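HP0420 homologue (Helicobacter felis, PDB 3LW3) is of unknown function but adopts a hotdog fold, a scaffold shared by many thioesterases and dehydratases that act on acyl thioesters. Local coordinates at residues K37-L42 with Y97-I102. Sequence-based numbering, arbitrary orientation.
Sequences KATVCL and YFNATI
C41 sets its sulfur over one face of the Y97 ring: SG lies 3.7 Å from the ring centroid and 16° off the normal, evidence for a sulfur-aromatic contact. The anti torsion about the C41 CA-CB bond (chi1 -176°) carries SG over the ring, displaced toward its rim, and its nearest ring atom is Y97 CZ at 3.6 Å from C41 SG. The same ring meets the methyl CG2 of T39 at its edge. On the sheet face that carries C41 and Y97, T39 and N99 run alongside each other in the same direction; T39 OG1 donates to N99 OD1 over 2.8 Å from somewhat out of the amide carbonyl plane, a bond that restrains the T39 hydroxyl and turns the amide oxygen of N99 toward it. Next in line, K37 CG comes within 4.0 Å of T101 OG1. The other face carries A38, V40, F98 and A100. There V40 CG2 packs on F98 CB at 4.0 Å, and L42 CB meets F98 CE2 at the ring's edge, close to the ring plane (4.0 Å). F98 also meets F124 edge-to-face and, like V40, rests on helix 57-72. Between the faces, A38/A100 and V40/F98 are hydrogen-bonded pairs, each joined by two backbone bonds; A100 N to A38 O measures 2.8 Å. Strand axes 165° apart confirm an antiparallel pairing within the sheet that wraps the long helix, the hallmark of the hotdog fold.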
loop_
_atom_site.group_PDB
_atom_site.type_symbol
_atom_site.label_atom_id
_atom_site.label_comp_id
_atom_site.label_asym_id
_atom_site.label_seq_id
_atom_site.Cartn_x
_atom_site.Cartn_y
_atom_site.Cartn_z
ATOM N N LYS B 37 -12.411 -10.469 11.003
ATOM C CA LYS B 37 -11.462 -9.421 11.446
ATOM C C LYS B 37 -10.017 -9.908 11.346
ATOM O O LYS B 37 -9.732 -11.115 11.287
ATOM C CB LYS B 37 -11.707 -9.053 12.909
ATOM C CG LYS B 37 -13.123 -8.584 13.203
ATOM C CD LYS B 37 -13.343 -8.397 14.701
ATOM C CE LYS B 37 -14.818 -8.044 15.015
ATOM N NZ LYS B 37 -15.079 -8.077 16.504
ATOM N N ALA B 38 -9.099 -8.947 11.429
ATOM C CA ALA B 38 -7.670 -9.221 11.599
ATOM C C ALA B 38 -7.004 -8.000 12.178
ATOM O O ALA B 38 -7.455 -6.855 11.965
ATOM C CB ALA B 38 -7.032 -9.573 10.283
ATOM N N THR B 39 -5.900 -8.242 12.869
ATOM C CA THR B 39 -5.040 -7.141 13.364
ATOM C C THR B 39 -3.615 -7.458 12.975
ATOM O O THR B 39 -3.146 -8.580 13.164
ATOM C CB THR B 39 -5.117 -6.991 14.891
ATOM O OG1 THR B 39 -6.425 -6.604 15.285
ATOM C CG2 THR B 39 -4.180 -5.969 15.398
ATOM N N VAL B 40 -2.927 -6.469 12.420
ATOM C CA VAL B 40 -1.479 -6.539 12.221
ATOM C C VAL B 40 -0.848 -5.352 12.916
ATOM O O VAL B 40 -1.517 -4.302 13.147
ATOM C CB VAL B 40 -1.098 -6.584 10.723
ATOM C CG1 VAL B 40 -1.926 -7.646 9.976
ATOM C CG2 VAL B 40 -1.233 -5.212 10.062
ATOM N N CYS B 41 0.447 -5.451 13.188
ATOM C CA CYS B 41 1.157 -4.383 13.863
ATOM C C CYS B 41 2.413 -3.968 13.083
ATOM O O CYS B 41 3.282 -4.795 12.779
ATOM C CB CYS B 41 1.545 -4.804 15.275
ATOM S SG CYS B 41 2.327 -3.425 16.171
ATOM N N LEU B 42 2.478 -2.692 12.733
ATOM C CA LEU B 42 3.634 -2.137 12.038
ATOM C C LEU B 42 4.491 -1.323 12.986
ATOM O O LEU B 42 4.034 -0.344 13.542
ATOM C CB LEU B 42 3.183 -1.244 10.889
ATOM C CG LEU B 42 4.288 -0.446 10.187
ATOM C CD1 LEU B 42 5.208 -1.353 9.472
ATOM C CD2 LEU B 42 3.700 0.590 9.243
ATOM N N TYR B 97 -1.150 -0.240 15.240
ATOM C CA TYR B 97 -2.031 -1.426 15.103
ATOM C C TYR B 97 -3.118 -1.174 14.052
ATOM O O TYR B 97 -3.889 -0.202 14.152
ATOM C CB TYR B 97 -2.674 -1.750 16.453
ATOM C CG TYR B 97 -1.697 -2.393 17.393
ATOM C CD1 TYR B 97 -1.494 -3.770 17.387
ATOM C CD2 TYR B 97 -0.931 -1.603 18.245
ATOM C CE1 TYR B 97 -0.587 -4.383 18.237
ATOM C CE2 TYR B 97 -0.009 -2.185 19.080
ATOM C CZ TYR B 97 0.139 -3.572 19.087
ATOM O OH TYR B 97 1.067 -4.147 19.928
ATOM N N PHE B 98 -3.160 -2.034 13.031
ATOM C CA PHE B 98 -4.212 -1.927 12.028
ATOM C C PHE B 98 -5.249 -3.003 12.251
ATOM O O PHE B 98 -4.938 -4.198 12.168
ATOM C CB PHE B 98 -3.661 -2.076 10.609
ATOM C CG PHE B 98 -2.717 -0.945 10.215
ATOM C CD1 PHE B 98 -3.188 0.177 9.517
ATOM C CD2 PHE B 98 -1.365 -0.998 10.548
ATOM C CE1 PHE B 98 -2.320 1.192 9.157
ATOM C CE2 PHE B 98 -0.491 0.081 10.170
ATOM C CZ PHE B 98 -0.982 1.123 9.463
ATOM N N ASN B 99 -6.480 -2.573 12.510
ATOM C CA ASN B 99 -7.605 -3.468 12.816
ATOM C C ASN B 99 -8.589 -3.449 11.643
ATOM O O ASN B 99 -9.174 -2.393 11.365
ATOM C CB ASN B 99 -8.292 -2.975 14.097
ATOM C CG ASN B 99 -7.333 -2.899 15.282
ATOM O OD1 ASN B 99 -6.525 -3.806 15.494
ATOM N ND2 ASN B 99 -7.387 -1.793 16.041
ATOM N N ALA B 100 -8.730 -4.591 10.967
ATOM C CA ALA B 100 -9.619 -4.743 9.799
ATOM C C ALA B 100 -10.914 -5.418 10.248
ATOM O O ALA B 100 -10.902 -6.399 11.023
ATOM C CB ALA B 100 -8.972 -5.594 8.779
ATOM N N THR B 101 -12.017 -5.010 9.651
ATOM C CA THR B 101 -13.317 -5.652 9.887
ATOM C C THR B 101 -14.078 -5.673 8.558
ATOM O O THR B 101 -14.217 -4.640 7.879
ATOM C CB THR B 101 -14.160 -4.892 10.936
ATOM O OG1 THR B 101 -13.427 -4.699 12.153
ATOM C CG2 THR B 101 -15.545 -5.631 11.216
ATOM N N ILE B 102 -14.604 -6.829 8.165
ATOM C CA ILE B 102 -15.415 -6.886 6.926
ATOM C C ILE B 102 -16.706 -6.095 7.173
ATOM O O ILE B 102 -17.354 -6.276 8.230
ATOM C CB ILE B 102 -15.837 -8.342 6.611
ATOM C CG1 ILE B 102 -14.596 -9.229 6.302
ATOM C CG2 ILE B 102 -16.810 -8.366 5.469
ATOM C CD1 ILE B 102 -14.904 -10.696 6.344
#